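Local coordinates for HD domain protein (Enterococcus faecalis, PDB 4LRL) that hydrolyses deoxyribonucleoside triphosphates to the deoxynucleoside and triphosphate, as a metal-containing HD-domain enzyme under allosteric control by bound nucleotides, at residues G224-T229 against I256-Q261; R285-F290 against P306-D311; L299-L304 against T330-V335; Y399-D404 against E421-S426. All blocks are in the same frame, centred on the assembly; numbering follows the deposited sequence. Where two conformers were deposited one is given.

In the fold
The four contacts form two touching pairs on opposite sides of the chain's centre. Contacts 1 and 4, with centres 17 Å apart, share a border where Ile-256 of helix 249-267 packs on Tyr-399 and Leu-422. Contacts 2 and 3 lie closer, centres 12 Å apart; their segments alternate along the chain, and Ala-286 and Leu-299 join them. Helices 249-267 and 270-291, consecutive in sequence, carry one segment of contact 1 and one of contact 2, whose centres are 41 Å apart. Contact 1 is the one near ligands: the Phe-226 side chain is about 13 Å from the nickel ion, and that of Gln-261 about 8 Å from bound TTP. The other three lie away from the known sites.

Contact 1 (G224-T229 against I256-Q261); sequences GTFDLT and IVSRYQ
Ser-258, on helix 249-267, pushes its short side chain into the bend of the backbone from Gly-224 to Phe-226, where Gly-224 CA comes within 4.9 Å of Ser-258 CA. Its CB rests against the carbonyl of the glycine, 3.3 Å from Gly-224 O. One bond further out, OG lies 3.0 Å from Thr-225 C and 3.1 Å from Phe-226 N. The angle at that amide is poor, so the hydroxyl meets the peptide as a close neighbour and not as a hydrogen-bonded partner. OG stands beside the serine's own backbone N, anti to the carbonyl carbon (chi1 -60°), a setting that lets it bond to Asp-254 O one turn earlier in the same helix.

The loop leads out of helix 206-219, whose first turn carries the metal ligand Asp-207 of the HD domain, and ends at Asp-227, the N-cap of helix 228-234. Phe-226 thus occupies the last position before the cap. Its ring meets Ser-258 at the edge, in plane, with Phe-226 CD2 3.9 Å from Ser-258 OG; elsewhere it packs on Met-209 and Leu-213 and meets Tyr-255 edge-to-face.

One turn beyond the serine, Gln-261 lies across Gly-224, its CG 4.0 Å from Gly-224 CA. The glutamine chain, extended beyond CG, lies against the glycine backbone. Asp-254 of a second subunit packs on Gln-261 as well.

Contact 2 (R285-F290 against P306-D311); sequences RAKELF and PFFKGD
Helix 270-291 and the short helix 305-308 come together most closely at Lys-287 and Phe-308, whose CA atoms are 5.3 Å apart. Phe-308 contributes the largest share of the contact, and its ring is pressed against the surface of the longer helix: Phe-308 CD2 lies 3.7 Å from Lys-287 CA, Phe-308 CZ lies 3.9 Å from Ala-286 CB, and Ala-286 O stands over one face near the rim. Phe-290, one turn after Ala-286, closes in on the ring's root, with Phe-290 CD2 3.4 Å from Phe-308 CB. The two phenyl planes are inclined at 32° with centroids 5.1 Å apart, neither stacked nor edge-to-face.

The segment then turns off in a Schellman motif: Gly-310 takes positive phi (68°), Asp-311 N bonds back to Pro-306 O at 2.9 Å, and Gly-310 N makes a weak bond to Phe-307 O. Lys-309, within this turn, lays its aliphatic stem at the edge of the Phe-290 ring, Lys-309 CG 3.9 Å from Phe-290 CE2. Lys-287 holds CG anti to its backbone N (chi1 -179°) and bends at its end, bringing Lys-287 NZ to 3.5 Å from Phe-308 O; the ammonium pairs mainly with Glu-291 in a salt bridge.

Contact 3 (L299-L304 against T330-V335); sequences LQASLL and TQWMDV
Trp-332, in helix 322-332 and first residue of a type I beta turn that runs to Val-335, inserts its indole against the loop that joins helices 270-291 and 305-308. Trp-332 NE1 donates a hydrogen bond to Leu-299 O at 2.8 Å. The acceptor lies almost in the indole plane, and the donor approaches in the carbonyl plane, on a lone pair, although the bond bends to 145° at the hydrogen. It pairs a buried indole N-H with a backbone carbonyl of an irregular segment.

Gln-300 has left-handed backbone angles (phi 51°, psi 44°). The resulting turn sets Leu-299 O and Ala-301 CB along the same edge of the indole, that of NE1 and CZ2.

A second polar group comes from the preceding residue. The extended side chain of Gln-331 reaches the Gln-300 backbone, with Gln-331 CD 3.8 Å from Gln-300 O and 4.2 Å from Gln-300 CB.

Apolar side chains meet the indole at several places. Leu-299 CD2 stands over one face, 4.2 Å above the plane and offset toward the rim, while Leu-282 of helix 270-291 and Leu-340 of helix 338-348 add further packing. Ala-301 meets the ring at its edge, its CB 3.8 Å from Trp-332 CZ2. At the far end of the six-membered ring, Leu-304 approaches obliquely, and its CD1 comes to 3.9 Å from Trp-332 CH2.

Contact 4 (Y399-D404 against E421-S426); sequences YRPNKD and ELATVS
Glu-421 OE2 is gripped by two donors, one from each side of the contact. Tyr-399 OH gives it a hydrogen bond of 2.8 Å, and Ala-423 N one of 2.7 Å with an angle of 158° at the hydrogen. The two come from opposite faces of the carboxylate: the phenol on the anti side, 34° out of the plane, and the amide from above. Gripped from both faces, the carboxylate has little freedom to rotate, and the two donors together with the start of the helix would probably favour its ionised form. The tyrosine hydroxyl is engaged a second time, by Ile-410 N.

The glutamate reaches this place by folding back on itself. After leaving with CG anti to the backbone N it bends sharply at chi2 (-86°), which brings the carboxylate back to Ala-423 N. Pro-401 crosses it at about a right angle, with Pro-401 CG 3.5 Å from Glu-421 OE2 and Pro-401 CB 3.6 Å from Glu-421 CD. The same proline roofs the tyrosine, its CD 3.6 Å above the centre of the Tyr-399 ring. Beyond the acid, Pro-401 CG approaches Ala-423 CB at 4.3 Å, and Leu-422 CD2 lies obliquely off the phenol ring while its side chain continues to Val-252 and Ile-256 of helix 249-267.

Strand 419-421 passes into the short, weakly bonded helix at about 422-425 through a side-chain N-cap, in which the capping glutamate also binds a tyrosine of the neighbouring loop.

Contact 1 (G224-T229 against I256-Q261)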
# COMPACT_ATOMS: atom_id res chain seq x y z
N GLY C 224 -8.80 -5.87 3.45
CA GLY C 224 -9.57 -7.08 3.18
C GLY C 224 -8.89 -8.00 2.17
O GLY C 224 -9.56 -8.73 1.44
N THR C 225 -7.55 -7.97 2.13
CA THR C 225 -6.76 -8.72 1.14
C THR C 225 -5.81 -9.76 1.77
O THR C 225 -5.31 -9.58 2.88
CB THR C 225 -5.92 -7.79 0.21
OG1 THR C 225 -5.02 -6.99 0.99
CG2 THR C 225 -6.82 -6.88 -0.60
N PHE C 226 -5.59 -10.85 1.03
CA PHE C 226 -4.63 -11.89 1.38
C PHE C 226 -3.47 -11.80 0.38
O PHE C 226 -3.43 -10.89 -0.44
CB PHE C 226 -5.31 -13.26 1.25
CG PHE C 226 -5.81 -13.55 -0.13
CD1 PHE C 226 -5.05 -14.32 -1.01
CD2 PHE C 226 -7.02 -13.03 -0.58
CE1 PHE C 226 -5.49 -14.56 -2.30
CE2 PHE C 226 -7.47 -13.27 -1.86
CZ PHE C 226 -6.71 -14.04 -2.73
N ASP C 227 -2.55 -12.76 0.43
CA ASP C 227 -1.38 -12.72 -0.44
C ASP C 227 -1.43 -13.79 -1.53
O ASP C 227 -1.18 -14.97 -1.27
CB ASP C 227 -0.10 -12.86 0.39
CG ASP C 227 1.14 -12.60 -0.42
OD1 ASP C 227 1.32 -11.45 -0.92
OD2 ASP C 227 1.95 -13.55 -0.57
N LEU C 228 -1.74 -13.36 -2.76
CA LEU C 228 -1.79 -14.26 -3.91
C LEU C 228 -0.48 -15.00 -4.14
O LEU C 228 -0.48 -16.21 -4.38
CB LEU C 228 -2.19 -13.50 -5.19
CG LEU C 228 -2.28 -14.32 -6.48
CD1 LEU C 228 -3.26 -15.47 -6.36
CD2 LEU C 228 -2.63 -13.44 -7.67
N THR C 229 0.63 -14.27 -4.07
CA THR C 229 1.97 -14.83 -4.30
C THR C 229 2.32 -15.96 -3.32
O THR C 229 2.98 -16.92 -3.72
CB THR C 229 3.06 -13.74 -4.31
OG1 THR C 229 2.88 -12.91 -5.45
CG2 THR C 229 4.46 -14.37 -4.40
N ILE C 256 -9.08 -17.18 3.83
CA ILE C 256 -10.38 -17.33 4.49
C ILE C 256 -10.77 -16.06 5.28
O ILE C 256 -11.91 -15.63 5.26
CB ILE C 256 -10.44 -18.59 5.40
CG1 ILE C 256 -10.29 -19.86 4.55
CG2 ILE C 256 -11.75 -18.63 6.19
CD1 ILE C 256 -11.46 -20.14 3.60
N VAL C 257 -9.80 -15.46 5.95
CA VAL C 257 -10.01 -14.22 6.66
C VAL C 257 -10.50 -13.11 5.73
O VAL C 257 -11.49 -12.45 6.03
CB VAL C 257 -8.74 -13.82 7.45
CG1 VAL C 257 -8.88 -12.42 8.07
CG2 VAL C 257 -8.48 -14.83 8.54
N SER C 258 -9.83 -12.93 4.59
CA SER C 258 -10.22 -11.90 3.61
C SER C 258 -11.61 -12.15 3.04
O SER C 258 -12.40 -11.21 2.84
CB SER C 258 -9.22 -11.84 2.45
OG SER C 258 -7.92 -11.52 2.93
N ARG C 259 -11.88 -13.43 2.78
CA ARG C 259 -13.15 -13.87 2.26
C ARG C 259 -14.26 -13.43 3.20
O ARG C 259 -15.21 -12.78 2.78
CB ARG C 259 -13.15 -15.39 2.09
CG ARG C 259 -14.24 -15.94 1.20
CD ARG C 259 -14.10 -17.45 1.02
NE ARG C 259 -15.40 -18.11 0.92
CZ ARG C 259 -15.56 -19.41 0.66
NH1 ARG C 259 -14.50 -20.18 0.45
NH2 ARG C 259 -16.78 -19.95 0.58
N TYR C 260 -14.10 -13.75 4.49
CA TYR C 260 -15.09 -13.44 5.52
C TYR C 260 -15.30 -11.93 5.67
O TYR C 260 -16.43 -11.45 5.71
CB TYR C 260 -14.66 -14.07 6.86
CG TYR C 260 -15.39 -13.56 8.10
CD1 TYR C 260 -16.59 -14.12 8.50
CD2 TYR C 260 -14.86 -12.53 8.88
CE1 TYR C 260 -17.25 -13.67 9.63
CE2 TYR C 260 -15.52 -12.08 10.01
CZ TYR C 260 -16.71 -12.65 10.38
OH TYR C 260 -17.37 -12.21 11.50
N GLN C 261 -14.20 -11.19 5.78
CA GLN C 261 -14.32 -9.73 5.94
C GLN C 261 -14.93 -9.00 4.74
O GLN C 261 -15.70 -8.05 4.94
CB GLN C 261 -13.05 -9.05 6.50
CG GLN C 261 -11.78 -9.23 5.71
CD GLN C 261 -10.52 -8.99 6.54
OE1 GLN C 261 -10.58 -8.55 7.70
NE2 GLN C 261 -9.36 -9.29 5.95

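Contact 2 (R285-F290 against P306-D311)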
# COMPACT_ATOMS: atom_id res chain seq x y z
N ARG C 285 -42.41 -4.04 -11.13
CA ARG C 285 -43.50 -3.13 -11.47
C ARG C 285 -43.62 -2.96 -12.97
O ARG C 285 -44.73 -2.95 -13.49
CB ARG C 285 -43.29 -1.75 -10.81
CG ARG C 285 -44.48 -0.79 -10.95
CD ARG C 285 -45.78 -1.36 -10.36
NE ARG C 285 -46.87 -0.38 -10.43
CZ ARG C 285 -48.14 -0.65 -10.12
NH1 ARG C 285 -48.51 -1.86 -9.70
NH2 ARG C 285 -49.06 0.31 -10.22
N ALA C 286 -42.49 -2.82 -13.64
CA ALA C 286 -42.47 -2.73 -15.10
C ALA C 286 -43.10 -3.96 -15.76
O ALA C 286 -43.90 -3.83 -16.69
CB ALA C 286 -41.06 -2.52 -15.59
N LYS C 287 -42.75 -5.14 -15.26
CA LYS C 287 -43.31 -6.40 -15.76
C LYS C 287 -44.83 -6.42 -15.55
O LYS C 287 -45.58 -6.80 -16.46
CB LYS C 287 -42.64 -7.59 -15.06
CG LYS C 287 -43.11 -8.98 -15.50
CD LYS C 287 -42.12 -10.07 -15.04
CE LYS C 287 -42.80 -11.43 -14.79
NZ LYS C 287 -43.21 -12.13 -16.03
N GLU C 288 -45.27 -5.99 -14.37
CA GLU C 288 -46.70 -6.01 -14.03
C GLU C 288 -47.49 -5.06 -14.89
O GLU C 288 -48.60 -5.38 -15.31
CB GLU C 288 -46.91 -5.65 -12.56
CG GLU C 288 -46.59 -6.78 -11.61
CD GLU C 288 -46.58 -6.32 -10.17
OE1 GLU C 288 -46.11 -5.18 -9.92
OE2 GLU C 288 -47.03 -7.10 -9.30
N LEU C 289 -46.92 -3.88 -15.12
CA LEU C 289 -47.57 -2.85 -15.92
C LEU C 289 -47.71 -3.29 -17.38
O LEU C 289 -48.73 -3.06 -18.01
CB LEU C 289 -46.81 -1.52 -15.81
CG LEU C 289 -47.00 -0.71 -14.52
CD1 LEU C 289 -46.05 0.49 -14.52
CD2 LEU C 289 -48.44 -0.25 -14.32
N PHE C 290 -46.68 -3.98 -17.88
CA PHE C 290 -46.70 -4.56 -19.21
C PHE C 290 -47.74 -5.67 -19.35
O PHE C 290 -48.29 -5.88 -20.44
CB PHE C 290 -45.30 -5.09 -19.56
CG PHE C 290 -45.17 -5.57 -20.98
CD1 PHE C 290 -44.98 -4.66 -22.02
CD2 PHE C 290 -45.24 -6.92 -21.28
CE1 PHE C 290 -44.85 -5.10 -23.33
CE2 PHE C 290 -45.12 -7.37 -22.59
CZ PHE C 290 -44.93 -6.46 -23.62
N PRO C 306 -39.01 -9.05 -24.57
CA PRO C 306 -38.92 -10.52 -24.58
C PRO C 306 -38.85 -11.13 -23.19
O PRO C 306 -39.32 -12.25 -22.97
CB PRO C 306 -37.61 -10.79 -25.32
CG PRO C 306 -37.39 -9.59 -26.16
CD PRO C 306 -37.93 -8.44 -25.38
N PHE C 307 -38.28 -10.38 -22.25
CA PHE C 307 -38.15 -10.81 -20.86
C PHE C 307 -39.43 -10.59 -20.05
O PHE C 307 -39.78 -11.42 -19.20
CB PHE C 307 -36.91 -10.17 -20.22
CG PHE C 307 -35.64 -10.48 -20.97
CD1 PHE C 307 -34.90 -11.61 -20.66
CD2 PHE C 307 -35.24 -9.68 -22.04
CE1 PHE C 307 -33.76 -11.92 -21.37
CE2 PHE C 307 -34.11 -9.98 -22.76
CZ PHE C 307 -33.36 -11.10 -22.43
N PHE C 308 -40.14 -9.49 -20.32
CA PHE C 308 -41.49 -9.31 -19.78
C PHE C 308 -42.39 -10.48 -20.17
O PHE C 308 -43.15 -11.00 -19.35
CB PHE C 308 -42.13 -8.02 -20.31
CG PHE C 308 -41.49 -6.76 -19.82
CD1 PHE C 308 -41.47 -5.63 -20.63
CD2 PHE C 308 -40.92 -6.68 -18.55
CE1 PHE C 308 -40.89 -4.43 -20.19
CE2 PHE C 308 -40.33 -5.49 -18.11
CZ PHE C 308 -40.32 -4.37 -18.93
N LYS C 309 -42.29 -10.90 -21.43
CA LYS C 309 -43.15 -11.94 -21.99
C LYS C 309 -42.79 -13.35 -21.50
O LYS C 309 -43.56 -14.29 -21.69
CB LYS C 309 -43.10 -11.91 -23.52
CG LYS C 309 -43.78 -10.71 -24.17
CD LYS C 309 -43.47 -10.66 -25.67
CE LYS C 309 -44.43 -9.74 -26.42
NZ LYS C 309 -44.16 -9.70 -27.89
N GLY C 310 -41.61 -13.49 -20.89
CA GLY C 310 -41.08 -14.79 -20.49
C GLY C 310 -40.71 -15.67 -21.67
O GLY C 310 -40.87 -16.90 -21.63
N ASP C 311 -40.21 -15.04 -22.73
CA ASP C 311 -39.89 -15.74 -23.98
C ASP C 311 -38.79 -14.96 -24.68
O ASP C 311 -39.06 -14.03 -25.45
CB ASP C 311 -41.15 -15.84 -24.86
CG ASP C 311 -40.97 -16.78 -26.05
OD1 ASP C 311 -39.83 -17.22 -26.33
OD2 ASP C 311 -41.98 -17.08 -26.71

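Contact 3 (L299-L304 against T330-V335)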
# COMPACT_ATOMS: atom_id res chain seq x y z
N LEU C 299 -44.05 1.61 -22.38
CA LEU C 299 -42.86 1.60 -21.52
C LEU C 299 -41.57 1.87 -22.29
O LEU C 299 -40.52 2.11 -21.69
CB LEU C 299 -42.71 0.28 -20.77
CG LEU C 299 -43.74 -0.08 -19.70
CD1 LEU C 299 -43.67 -1.56 -19.40
CD2 LEU C 299 -43.53 0.74 -18.45
N GLN C 300 -41.66 1.79 -23.62
CA GLN C 300 -40.54 2.05 -24.53
C GLN C 300 -39.28 1.27 -24.15
O GLN C 300 -38.17 1.81 -24.15
CB GLN C 300 -40.25 3.56 -24.61
CG GLN C 300 -41.36 4.37 -25.29
CD GLN C 300 -41.27 5.86 -25.00
OE1 GLN C 300 -40.19 6.44 -24.93
NE2 GLN C 300 -42.43 6.50 -24.85
N ALA C 301 -39.47 -0.00 -23.83
CA ALA C 301 -38.38 -0.84 -23.36
C ALA C 301 -38.27 -2.09 -24.21
O ALA C 301 -38.32 -3.21 -23.70
CB ALA C 301 -38.58 -1.18 -21.89
N SER C 302 -38.11 -1.88 -25.52
CA SER C 302 -38.10 -2.94 -26.53
C SER C 302 -37.20 -4.13 -26.21
O SER C 302 -37.61 -5.28 -26.37
CB SER C 302 -37.72 -2.37 -27.90
OG SER C 302 -36.48 -1.68 -27.82
N LEU C 303 -35.98 -3.85 -25.74
CA LEU C 303 -35.00 -4.89 -25.42
C LEU C 303 -35.35 -5.67 -24.15
O LEU C 303 -34.78 -6.73 -23.91
CB LEU C 303 -33.59 -4.30 -25.32
CG LEU C 303 -32.99 -3.53 -26.51
CD1 LEU C 303 -31.59 -3.01 -26.16
CD2 LEU C 303 -32.94 -4.36 -27.79
N LEU C 304 -36.29 -5.16 -23.36
CA LEU C 304 -36.78 -5.89 -22.18
C LEU C 304 -38.07 -6.67 -22.42
O LEU C 304 -38.43 -7.56 -21.64
CB LEU C 304 -37.00 -4.93 -21.01
CG LEU C 304 -35.82 -4.58 -20.10
CD1 LEU C 304 -36.34 -3.68 -18.99
CD2 LEU C 304 -35.15 -5.82 -19.52
N THR C 330 -34.63 6.05 -16.91
CA THR C 330 -34.76 7.48 -17.17
C THR C 330 -36.08 7.84 -17.87
O THR C 330 -36.76 8.77 -17.45
CB THR C 330 -33.53 8.03 -17.93
OG1 THR C 330 -32.36 7.82 -17.13
CG2 THR C 330 -33.68 9.53 -18.24
N GLN C 331 -36.45 7.09 -18.92
CA GLN C 331 -37.75 7.30 -19.57
C GLN C 331 -38.87 7.03 -18.58
O GLN C 331 -39.83 7.78 -18.52
CB GLN C 331 -37.96 6.38 -20.77
CG GLN C 331 -36.89 6.38 -21.86
CD GLN C 331 -36.90 5.06 -22.63
OE1 GLN C 331 -37.73 4.18 -22.36
NE2 GLN C 331 -35.98 4.90 -23.58
N TRP C 332 -38.73 5.96 -17.79
CA TRP C 332 -39.79 5.53 -16.86
C TRP C 332 -40.13 6.55 -15.78
O TRP C 332 -41.23 6.55 -15.25
CB TRP C 332 -39.47 4.17 -16.21
CG TRP C 332 -39.40 3.02 -17.17
CD1 TRP C 332 -39.72 3.03 -18.49
CD2 TRP C 332 -39.01 1.68 -16.86
NE1 TRP C 332 -39.53 1.79 -19.04
CE2 TRP C 332 -39.10 0.93 -18.06
CE3 TRP C 332 -38.59 1.02 -15.69
CZ2 TRP C 332 -38.79 -0.43 -18.13
CZ3 TRP C 332 -38.28 -0.34 -15.76
CH2 TRP C 332 -38.38 -1.04 -16.97
N MET C 333 -39.17 7.42 -15.47
CA MET C 333 -39.42 8.54 -14.56
C MET C 333 -40.64 9.36 -14.99
O MET C 333 -41.29 9.99 -14.16
CB MET C 333 -38.18 9.42 -14.42
CG MET C 333 -37.17 8.92 -13.37
SD MET C 333 -35.71 9.98 -13.13
CE MET C 333 -36.49 11.54 -12.67
N ASP C 334 -40.96 9.32 -16.29
CA ASP C 334 -42.05 10.13 -16.86
C ASP C 334 -43.31 9.35 -17.25
O ASP C 334 -44.26 9.92 -17.79
CB ASP C 334 -41.52 10.94 -18.04
CG ASP C 334 -40.34 11.82 -17.67
OD1 ASP C 334 -40.31 12.35 -16.53
OD2 ASP C 334 -39.42 11.98 -18.50
N VAL C 335 -43.32 8.04 -16.95
CA VAL C 335 -44.47 7.16 -17.16
C VAL C 335 -45.57 7.45 -16.12
O VAL C 335 -45.27 7.65 -14.95
CB VAL C 335 -44.01 5.67 -17.12
CG1 VAL C 335 -45.18 4.70 -16.85
CG2 VAL C 335 -43.30 5.30 -18.43

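Contact 4 (Y399-D404 against E421-S426)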
# COMPACT_ATOMS: atom_id res chain seq x y z
N TYR C 399 -17.60 -20.89 3.92
CA TYR C 399 -16.80 -22.11 4.00
C TYR C 399 -17.37 -23.08 5.04
O TYR C 399 -17.28 -22.83 6.24
CB TYR C 399 -15.32 -21.79 4.27
CG TYR C 399 -14.43 -23.02 4.19
CD1 TYR C 399 -14.42 -23.81 3.05
CD2 TYR C 399 -13.62 -23.39 5.26
CE1 TYR C 399 -13.63 -24.96 2.96
CE2 TYR C 399 -12.81 -24.53 5.19
CZ TYR C 399 -12.83 -25.32 4.04
OH TYR C 399 -12.05 -26.45 3.94
N ARG C 400 -17.98 -24.16 4.57
CA ARG C 400 -18.51 -25.21 5.44
C ARG C 400 -18.06 -26.59 4.95
O ARG C 400 -18.80 -27.27 4.23
CB ARG C 400 -20.04 -25.15 5.53
CG ARG C 400 -20.59 -26.00 6.68
CD ARG C 400 -22.03 -26.44 6.47
NE ARG C 400 -22.93 -25.29 6.34
CZ ARG C 400 -24.22 -25.31 6.67
NH1 ARG C 400 -24.94 -24.21 6.51
NH2 ARG C 400 -24.78 -26.40 7.16
N PRO C 401 -16.84 -27.01 5.33
CA PRO C 401 -16.30 -28.28 4.85
C PRO C 401 -17.10 -29.49 5.33
O PRO C 401 -17.30 -29.67 6.53
CB PRO C 401 -14.88 -28.30 5.42
CG PRO C 401 -14.90 -27.34 6.55
CD PRO C 401 -15.87 -26.28 6.16
N ASN C 402 -17.58 -30.28 4.37
CA ASN C 402 -18.24 -31.53 4.68
C ASN C 402 -17.27 -32.69 4.52
O ASN C 402 -16.80 -32.98 3.41
CB ASN C 402 -19.47 -31.74 3.81
CG ASN C 402 -20.42 -32.74 4.39
OD1 ASN C 402 -20.10 -33.93 4.51
ND2 ASN C 402 -21.61 -32.28 4.75
N LYS C 403 -16.98 -33.35 5.64
CA LYS C 403 -15.95 -34.38 5.75
C LYS C 403 -16.09 -35.52 4.71
O LYS C 403 -15.10 -36.16 4.35
CB LYS C 403 -15.94 -34.92 7.19
CG LYS C 403 -15.00 -36.09 7.48
CD LYS C 403 -15.53 -36.97 8.63
CE LYS C 403 -16.98 -37.39 8.39
NZ LYS C 403 -17.43 -38.48 9.31
N ASP C 404 -17.31 -35.74 4.22
CA ASP C 404 -17.55 -36.78 3.23
C ASP C 404 -17.86 -36.23 1.84
O ASP C 404 -18.17 -37.00 0.92
CB ASP C 404 -18.68 -37.72 3.69
CG ASP C 404 -18.33 -38.49 4.95
OD1 ASP C 404 -17.13 -38.72 5.21
OD2 ASP C 404 -19.26 -38.88 5.68
N GLU C 421 -7.83 -31.57 5.88
CA GLU C 421 -8.76 -30.46 5.67
C GLU C 421 -8.39 -29.26 6.54
O GLU C 421 -7.99 -29.41 7.69
CB GLU C 421 -10.19 -30.94 5.95
CG GLU C 421 -11.29 -29.96 5.55
CD GLU C 421 -11.60 -28.94 6.62
OE1 GLU C 421 -12.06 -29.35 7.71
OE2 GLU C 421 -11.41 -27.74 6.38
N LEU C 422 -8.54 -28.06 5.97
CA LEU C 422 -8.07 -26.82 6.57
C LEU C 422 -8.54 -26.53 8.01
O LEU C 422 -7.71 -26.28 8.89
CB LEU C 422 -8.40 -25.64 5.66
CG LEU C 422 -8.06 -24.24 6.18
CD1 LEU C 422 -6.56 -24.04 6.34
CD2 LEU C 422 -8.66 -23.17 5.29
N ALA C 423 -9.85 -26.53 8.22
CA ALA C 423 -10.44 -26.22 9.53
C ALA C 423 -9.91 -27.15 10.63
O ALA C 423 -9.70 -26.73 11.77
CB ALA C 423 -11.97 -26.30 9.46
N THR C 424 -9.70 -28.41 10.26
CA THR C 424 -9.10 -29.43 11.11
C THR C 424 -7.81 -28.98 11.82
O THR C 424 -7.64 -29.23 13.01
CB THR C 424 -8.88 -30.72 10.29
OG1 THR C 424 -10.07 -31.51 10.32
CG2 THR C 424 -7.70 -31.54 10.78
N VAL C 425 -6.93 -28.30 11.10
CA VAL C 425 -5.66 -27.88 11.70
C VAL C 425 -5.56 -26.38 11.92
O VAL C 425 -4.49 -25.89 12.26
CB VAL C 425 -4.43 -28.39 10.90
CG1 VAL C 425 -4.27 -29.91 11.05
CG2 VAL C 425 -4.54 -27.99 9.44
N SER C 426 -6.66 -25.66 11.72
CA SER C 426 -6.69 -24.22 11.95
C SER C 426 -7.88 -23.80 12.81
O SER C 426 -9.02 -23.79 12.34
CB SER C 426 -6.69 -23.44 10.64
OG SER C 426 -6.90 -22.07 10.89